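Local structure of ORF48 (Lactococcus phage TP901-1, 3UH8) at residues F5-T10 with V33-E38; T11-N16 with S113-H118; L48-C53 with F98-Q103. The protein is a component of the phage baseplate, the host-adhesion organelle at the tail tip, where it probably serves as a structural protein connecting other baseplate subunits. One frame throughout, in Å; residues are numbered along the deposited sequence.

Contact 1: F5-T10 with V33-E38; sequences FITLST and VAQIVE
Phe5 lays its ring beside Val33 and Gln35 at the start of two parallel strands, with Phe5 CD1 3.7 Å from Val33 CG1, which lies at the ring edge and in its plane. The far end of the same ring reaches the aliphatic root of Gln35, Phe5 CZ to Gln35 CB 3.9 Å. With CG anti to the backbone N (chi1 -175°), the ring reaches along the strand past Val33 to Gln35, two residues on. Thr7 and Gln35 run side by side and point the same way; Thr7 CG2, the methyl branch, meets Gln35 CG at 3.8 Å and also touches Val37 CG2. Ser9 CB packs on Val37 CG1 to close this row. On the other face, Leu8 CD1 rests on Ala34 CB at 4.0 Å.

Between the rows the backbones exchange bonds in parallel fashion. Ile6 N donates to Val33 O, Gln35 N to Ile6 O, Leu8 N to Gln35 O (2.7 Å), Val37 N to Leu8 O and Thr10 N to Val37 O. Beyond the last rung, Thr10 OG1 donates to Glu38 OE1 at 3.0 Å, meeting the oxygen on its anti side, 25° out of the carboxylate plane.

The other carboxylate oxygen, OE2, forms a salt bridge with Lys43, which probably steadies the group. Ser9 OG is bonded to the loop that follows, at Glu12 N and Thr11 OG1. Leu8 and Ile6 also lean on Phe117, and Ile36 on Phe100, so their side of the sheet belongs to the interior.

The chemistry is therefore two-sided: an apolar face directed into the domain, a mixed, more exposed face of aromatic, valine, hydroxyl and amide groups, and a hydroxyl-to-carboxylate hydrogen bond where the first strand gives way to loop.

Contact 2: T11-N16 with S113-H118; sequences TEPNNN and STRTFH
The loop 11-16 approaches the irregular part of strand 112-122 without forming a beta bridge, the closest CA pair being Asn14 and Phe117 at 5.2 Å. Asn14 carries the polar contact: its ND2 donates to Arg115 O at 2.9 Å. That oxygen lies close to the amide plane of Asn14, whereas ND2 stands well above the carbonyl plane of Arg115, 57° out of it. The other end of the amide, OD1, accepts from Ser9 N, so both ends of the group are held and its flip is fixed. Asn14 CB meanwhile sits 3.4 Å from Thr116 O and packs against Phe117 CB.

Arg115 covers the loop with its side chain, which bends at chi3 (48°) so that the guanidinium turns alongside Glu12 and Pro13. Its CD lies 3.1 Å from Glu12 O and its NH2 3.7 Å from Pro13 CB. Within the loop, Thr11 OG1 donates to Glu12 OE2 at 2.8 Å.

Around this contact, strand 2-9 leads into the loop and bonds through Ser9 to the Arg115 backbone, Phe117 tucks against Ile17, and strand 92-103 runs beside 113-118, Phe98 N bonding to Thr114 OG1.

Contact 3: L48-C53 with F98-Q103; sequences LQPFFC and FSFRKQ
Antiparallel pairing of strands 49-54 and 92-103 forms part of the beta framework of this immunoglobulin-like domain. Gln49 and Arg101 make one hydrogen-bonded pair, with Gln49 N to Arg101 O at 2.8 Å and a return bond from Arg101 N to Gln49 O; Phe51 and Ser99 make the next. Pro50 with Phe100 and Phe52 with Phe98 are the non-hydrogen-bonded pairs, and their side chains share the aromatic face. There Pro50 CB touches Phe100 CE2 at 3.6 Å, while Phe98 brings its CE1 to the edge of the Phe52 ring, 3.9 Å from CD1, with the planes 59° apart. Leu79 and Tyr81 cover this face, Tyr81 stacking on Phe52. Near the strand ends, Leu48 crosses Phe100 at about a right angle.

The opposite face is governed by Arg101. Its chain, extended from CG to NE, crosses Phe51 with the guanidinium and ring planes only 22° apart, giving an off-centre cation-pi contact, CZ to ring centroid 4.9 Å. Trp108 meets the Phe51 ring edge-to-face. Arg101 NH2 has Glu66 as salt-bridge partner and Cys53 SG 3.3 Å away, while Ser99 OG is also hydrogen-bonded to Glu110. The orientation of the guanidinium is further set by Arg101 NE donating almost straight (172°) to Ser99 OG at 2.8 Å, the hydroxyl lying in the guanidinium plane.

In the fold
Contact 3 is the buried member, whereas contacts 1 and 2 are each only partly buried. All three reach the same mixed sheet, but by different means: parallel pairing in contact 1, antiparallel pairing in contact 3, and in contact 2 a loop held to an irregular strand by one asparagine amide and the Arg115 side chain. Contacts 1 and 2 meet at the end of strand 2-9. Contact 2 meets contact 3 through the backbone bond from Thr114 N to Phe98 O. Leu8 on Phe98 and Ile36 on Phe100 join contacts 1 and 3 across the apolar interior, while Arg101 lies on the opposite face of contact 3, and Glu38 and Arg115 at the strand end and along the loop.

Contact 1: F5-T10 with V33-E38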
# COMPACT_ATOMS: atom_id res chain seq x y z
N PHE A 5 6.44 8.69 -2.31
CA PHE A 5 5.88 8.34 -3.61
C PHE A 5 6.58 7.19 -4.32
O PHE A 5 7.79 7.23 -4.53
CB PHE A 5 5.76 9.56 -4.53
CG PHE A 5 5.07 9.28 -5.85
CD1 PHE A 5 3.69 9.08 -5.91
CD2 PHE A 5 5.79 9.24 -7.04
CE1 PHE A 5 3.06 8.82 -7.13
CE2 PHE A 5 5.15 8.99 -8.25
CZ PHE A 5 3.79 8.78 -8.29
N ILE A 6 5.79 6.17 -4.71
CA ILE A 6 6.22 4.97 -5.43
C ILE A 6 5.16 4.53 -6.45
O ILE A 6 3.97 4.82 -6.27
CB ILE A 6 6.62 3.79 -4.49
CG1 ILE A 6 5.48 3.39 -3.51
CG2 ILE A 6 7.95 4.04 -3.77
CD1 ILE A 6 5.58 1.99 -2.96
N THR A 7 5.58 3.83 -7.51
CA THR A 7 4.70 3.30 -8.55
C THR A 7 4.65 1.78 -8.38
O THR A 7 5.68 1.11 -8.46
CB THR A 7 5.17 3.74 -9.95
OG1 THR A 7 5.46 5.14 -9.94
CG2 THR A 7 4.16 3.42 -11.03
N LEU A 8 3.44 1.23 -8.13
CA LEU A 8 3.27 -0.21 -7.93
C LEU A 8 2.52 -0.89 -9.06
O LEU A 8 1.48 -0.40 -9.50
CB LEU A 8 2.61 -0.51 -6.57
CG LEU A 8 3.39 -0.07 -5.34
CD1 LEU A 8 2.53 -0.12 -4.11
CD2 LEU A 8 4.65 -0.89 -5.14
N SER A 9 3.05 -2.04 -9.51
CA SER A 9 2.50 -2.84 -10.60
C SER A 9 1.73 -4.07 -10.12
O SER A 9 2.03 -4.63 -9.06
CB SER A 9 3.59 -3.24 -11.58
OG SER A 9 3.07 -3.97 -12.67
N THR A 10 0.74 -4.50 -10.92
CA THR A 10 -0.08 -5.69 -10.67
C THR A 10 0.41 -6.86 -11.52
O THR A 10 0.20 -8.02 -11.16
CB THR A 10 -1.57 -5.40 -10.93
OG1 THR A 10 -1.76 -5.08 -12.31
CG2 THR A 10 -2.11 -4.27 -10.06
N VAL A 33 2.40 7.32 -0.81
CA VAL A 33 1.61 7.75 -1.96
C VAL A 33 1.96 6.76 -3.08
O VAL A 33 3.12 6.65 -3.45
CB VAL A 33 1.86 9.24 -2.35
CG1 VAL A 33 0.93 9.67 -3.49
CG2 VAL A 33 1.68 10.16 -1.15
N ALA A 34 0.97 5.99 -3.53
CA ALA A 34 1.23 4.97 -4.55
C ALA A 34 0.46 5.14 -5.85
O ALA A 34 -0.75 5.37 -5.83
CB ALA A 34 1.02 3.58 -3.98
N GLN A 35 1.18 5.01 -6.98
CA GLN A 35 0.60 5.05 -8.33
C GLN A 35 0.39 3.59 -8.76
O GLN A 35 1.37 2.84 -8.88
CB GLN A 35 1.54 5.81 -9.31
CG GLN A 35 1.15 5.65 -10.78
CD GLN A 35 0.38 6.83 -11.30
OE1 GLN A 35 0.96 7.88 -11.63
NE2 GLN A 35 -0.93 6.68 -11.44
N ILE A 36 -0.87 3.15 -8.89
CA ILE A 36 -1.20 1.79 -9.30
C ILE A 36 -1.03 1.69 -10.82
O ILE A 36 -1.47 2.55 -11.58
CB ILE A 36 -2.57 1.32 -8.78
CG1 ILE A 36 -2.76 1.64 -7.27
CG2 ILE A 36 -2.82 -0.16 -9.05
CD1 ILE A 36 -1.61 1.17 -6.23
N VAL A 37 -0.31 0.65 -11.22
CA VAL A 37 0.06 0.41 -12.60
C VAL A 37 -0.26 -1.02 -13.04
O VAL A 37 -0.14 -1.96 -12.26
CB VAL A 37 1.52 0.88 -12.84
CG1 VAL A 37 2.38 -0.16 -13.55
CG2 VAL A 37 1.56 2.22 -13.57
N GLU A 38 -0.72 -1.16 -14.29
CA GLU A 38 -1.01 -2.44 -14.94
C GLU A 38 -0.37 -2.34 -16.32
O GLU A 38 -0.81 -1.54 -17.14
CB GLU A 38 -2.52 -2.72 -15.00
CG GLU A 38 -2.84 -4.16 -15.35
CD GLU A 38 -4.20 -4.66 -14.91
OE1 GLU A 38 -4.25 -5.51 -13.99
OE2 GLU A 38 -5.22 -4.21 -15.49

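Contact 2: T11-N16 with S113-H118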
# COMPACT_ATOMS: atom_id res chain seq x y z
N THR A 11 1.06 -6.53 -12.64
CA THR A 11 1.63 -7.48 -13.59
C THR A 11 3.11 -7.74 -13.29
O THR A 11 3.53 -8.89 -13.22
CB THR A 11 1.47 -6.95 -15.03
OG1 THR A 11 2.13 -5.68 -15.13
CG2 THR A 11 0.02 -6.81 -15.47
N GLU A 12 3.92 -6.68 -13.12
CA GLU A 12 5.38 -6.74 -12.92
C GLU A 12 5.87 -6.79 -11.45
O GLU A 12 5.18 -6.33 -10.56
CB GLU A 12 5.97 -5.52 -13.54
CG GLU A 12 6.59 -5.76 -14.87
CD GLU A 12 5.85 -5.02 -15.93
OE1 GLU A 12 6.36 -3.95 -16.35
OE2 GLU A 12 4.71 -5.43 -16.24
N PRO A 13 7.14 -7.22 -11.20
CA PRO A 13 7.67 -7.21 -9.84
C PRO A 13 7.84 -5.80 -9.32
O PRO A 13 8.09 -4.87 -10.11
CB PRO A 13 9.02 -7.86 -10.02
CG PRO A 13 9.37 -7.52 -11.44
CD PRO A 13 8.13 -7.60 -12.23
N ASN A 14 7.70 -5.58 -7.99
CA ASN A 14 7.85 -4.25 -7.41
C ASN A 14 9.17 -4.06 -6.66
O ASN A 14 9.26 -3.21 -5.79
CB ASN A 14 6.62 -3.86 -6.60
CG ASN A 14 5.39 -3.62 -7.44
OD1 ASN A 14 5.40 -2.90 -8.44
ND2 ASN A 14 4.30 -4.26 -7.04
N ASN A 15 10.24 -4.78 -7.08
CA ASN A 15 11.58 -4.70 -6.48
C ASN A 15 12.45 -3.51 -6.95
O ASN A 15 13.50 -3.26 -6.35
CB ASN A 15 12.33 -6.02 -6.69
CG ASN A 15 12.53 -6.39 -8.14
OD1 ASN A 15 11.58 -6.49 -8.92
ND2 ASN A 15 13.78 -6.59 -8.55
N ASN A 16 12.04 -2.81 -8.02
CA ASN A 16 12.80 -1.69 -8.60
C ASN A 16 12.35 -0.30 -8.11
O ASN A 16 13.00 0.69 -8.43
CB ASN A 16 12.78 -1.77 -10.12
N SER A 113 -5.18 -7.42 -6.97
CA SER A 113 -4.21 -6.85 -6.04
C SER A 113 -2.89 -6.50 -6.72
O SER A 113 -2.63 -6.96 -7.84
CB SER A 113 -3.95 -7.82 -4.89
OG SER A 113 -3.54 -9.10 -5.36
N THR A 114 -2.07 -5.69 -6.04
CA THR A 114 -0.74 -5.33 -6.53
C THR A 114 0.19 -6.47 -6.12
O THR A 114 -0.17 -7.32 -5.29
CB THR A 114 -0.22 -4.01 -5.89
OG1 THR A 114 0.02 -4.21 -4.49
CG2 THR A 114 -1.13 -2.82 -6.13
N ARG A 115 1.40 -6.47 -6.66
CA ARG A 115 2.40 -7.45 -6.28
C ARG A 115 3.12 -6.91 -5.07
O ARG A 115 3.07 -5.70 -4.83
CB ARG A 115 3.33 -7.72 -7.45
CG ARG A 115 2.61 -8.57 -8.50
CD ARG A 115 3.38 -8.74 -9.78
NE ARG A 115 4.76 -9.14 -9.54
CZ ARG A 115 5.25 -10.35 -9.79
NH1 ARG A 115 4.48 -11.29 -10.33
NH2 ARG A 115 6.53 -10.62 -9.54
N THR A 116 3.73 -7.79 -4.25
CA THR A 116 4.42 -7.36 -3.03
C THR A 116 5.56 -6.38 -3.30
O THR A 116 6.18 -6.41 -4.36
CB THR A 116 4.89 -8.54 -2.16
OG1 THR A 116 5.91 -9.28 -2.83
CG2 THR A 116 3.76 -9.44 -1.70
N PHE A 117 5.78 -5.49 -2.34
CA PHE A 117 6.84 -4.50 -2.35
C PHE A 117 7.39 -4.41 -0.94
O PHE A 117 6.74 -4.85 0.01
CB PHE A 117 6.31 -3.14 -2.83
CG PHE A 117 5.40 -2.40 -1.87
CD1 PHE A 117 4.04 -2.66 -1.85
CD2 PHE A 117 5.90 -1.42 -1.02
CE1 PHE A 117 3.20 -1.98 -0.96
CE2 PHE A 117 5.06 -0.74 -0.14
CZ PHE A 117 3.71 -1.03 -0.11
N HIS A 118 8.57 -3.82 -0.81
CA HIS A 118 9.20 -3.66 0.49
C HIS A 118 9.36 -2.21 0.87
O HIS A 118 9.54 -1.35 0.01
CB HIS A 118 10.55 -4.37 0.52
CG HIS A 118 10.46 -5.87 0.49
ND1 HIS A 118 10.42 -6.56 -0.70
CD2 HIS A 118 10.45 -6.75 1.51
CE1 HIS A 118 10.37 -7.84 -0.37
NE2 HIS A 118 10.39 -8.00 0.95

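Contact 3: L48-C53 with F98-Q103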
# COMPACT_ATOMS: atom_id res chain seq x y z
N LEU A 48 -13.93 0.08 -6.52
CA LEU A 48 -13.14 -0.78 -5.65
C LEU A 48 -12.46 0.02 -4.55
O LEU A 48 -12.04 1.16 -4.76
CB LEU A 48 -12.11 -1.62 -6.43
CG LEU A 48 -12.63 -2.60 -7.50
CD1 LEU A 48 -11.48 -3.22 -8.27
CD2 LEU A 48 -13.47 -3.70 -6.89
N GLN A 49 -12.34 -0.60 -3.37
CA GLN A 49 -11.73 -0.03 -2.18
C GLN A 49 -10.33 -0.62 -1.95
O GLN A 49 -10.20 -1.84 -1.84
CB GLN A 49 -12.65 -0.28 -0.96
CG GLN A 49 -12.07 0.03 0.42
CD GLN A 49 -11.83 1.50 0.66
OE1 GLN A 49 -12.62 2.36 0.24
NE2 GLN A 49 -10.75 1.81 1.34
N PRO A 50 -9.27 0.22 -1.89
CA PRO A 50 -7.93 -0.32 -1.65
C PRO A 50 -7.68 -0.68 -0.19
O PRO A 50 -8.16 0.00 0.72
CB PRO A 50 -6.99 0.79 -2.13
CG PRO A 50 -7.80 2.03 -2.15
CD PRO A 50 -9.25 1.70 -2.00
N PHE A 51 -6.93 -1.76 0.04
CA PHE A 51 -6.58 -2.25 1.37
C PHE A 51 -5.09 -2.45 1.51
O PHE A 51 -4.45 -3.02 0.63
CB PHE A 51 -7.33 -3.56 1.67
CG PHE A 51 -8.76 -3.38 2.11
CD1 PHE A 51 -9.08 -3.30 3.46
CD2 PHE A 51 -9.78 -3.29 1.18
CE1 PHE A 51 -10.41 -3.13 3.86
CE2 PHE A 51 -11.11 -3.13 1.59
CZ PHE A 51 -11.41 -3.04 2.93
N PHE A 52 -4.53 -1.97 2.63
CA PHE A 52 -3.11 -2.14 2.93
C PHE A 52 -2.96 -3.47 3.65
O PHE A 52 -3.46 -3.63 4.77
CB PHE A 52 -2.58 -0.97 3.79
CG PHE A 52 -1.17 -1.16 4.31
CD1 PHE A 52 -0.07 -0.91 3.49
CD2 PHE A 52 -0.95 -1.59 5.61
CE1 PHE A 52 1.22 -1.09 3.97
CE2 PHE A 52 0.35 -1.75 6.09
CZ PHE A 52 1.43 -1.51 5.27
N CYS A 53 -2.29 -4.43 3.00
CA CYS A 53 -2.08 -5.76 3.57
C CYS A 53 -0.61 -5.94 3.93
O CYS A 53 0.23 -6.17 3.06
CB CYS A 53 -2.57 -6.85 2.63
SG CYS A 53 -4.32 -6.71 2.18
N PHE A 98 -1.09 -4.09 -1.87
CA PHE A 98 -2.40 -3.45 -1.90
C PHE A 98 -3.43 -4.34 -2.59
O PHE A 98 -3.19 -4.79 -3.71
CB PHE A 98 -2.35 -2.06 -2.55
CG PHE A 98 -1.64 -1.03 -1.71
CD1 PHE A 98 -2.28 -0.43 -0.63
CD2 PHE A 98 -0.33 -0.66 -1.99
CE1 PHE A 98 -1.61 0.50 0.17
CE2 PHE A 98 0.33 0.29 -1.20
CZ PHE A 98 -0.32 0.86 -0.13
N SER A 99 -4.54 -4.60 -1.90
CA SER A 99 -5.65 -5.43 -2.38
C SER A 99 -6.87 -4.53 -2.63
O SER A 99 -7.22 -3.72 -1.77
CB SER A 99 -5.97 -6.52 -1.37
OG SER A 99 -7.17 -7.21 -1.69
N PHE A 100 -7.50 -4.68 -3.80
CA PHE A 100 -8.66 -3.87 -4.21
C PHE A 100 -9.91 -4.72 -4.13
O PHE A 100 -9.99 -5.78 -4.76
CB PHE A 100 -8.43 -3.26 -5.60
CG PHE A 100 -7.19 -2.39 -5.66
CD1 PHE A 100 -5.94 -2.96 -5.88
CD2 PHE A 100 -7.27 -1.02 -5.45
CE1 PHE A 100 -4.79 -2.17 -5.91
CE2 PHE A 100 -6.12 -0.23 -5.49
CZ PHE A 100 -4.88 -0.81 -5.70
N ARG A 101 -10.86 -4.30 -3.27
CA ARG A 101 -12.06 -5.08 -2.96
C ARG A 101 -13.39 -4.36 -3.11
O ARG A 101 -13.46 -3.13 -3.01
CB ARG A 101 -11.94 -5.67 -1.53
CG ARG A 101 -10.53 -6.14 -1.17
CD ARG A 101 -10.39 -6.78 0.19
NE ARG A 101 -9.01 -7.25 0.37
CZ ARG A 101 -8.52 -7.77 1.49
NH1 ARG A 101 -9.30 -7.89 2.56
NH2 ARG A 101 -7.26 -8.16 1.55
N LYS A 102 -14.46 -5.15 -3.33
CA LYS A 102 -15.85 -4.67 -3.41
C LYS A 102 -16.74 -5.50 -2.47
O LYS A 102 -16.49 -6.69 -2.27
CB LYS A 102 -16.35 -4.61 -4.87
CG LYS A 102 -17.32 -5.70 -5.31
CD LYS A 102 -17.11 -6.02 -6.77
CE LYS A 102 -18.36 -5.90 -7.59
NZ LYS A 102 -18.16 -6.45 -8.95
N GLN A 103 -17.78 -4.87 -1.91
CA GLN A 103 -18.70 -5.50 -0.97
C GLN A 103 -19.90 -6.17 -1.58
O GLN A 103 -20.62 -5.59 -2.40
CB GLN A 103 -19.12 -4.51 0.10
CG GLN A 103 -18.36 -4.72 1.37
CD GLN A 103 -19.07 -4.07 2.52
OE1 GLN A 103 -19.47 -2.91 2.45
NE2 GLN A 103 -19.27 -4.81 3.59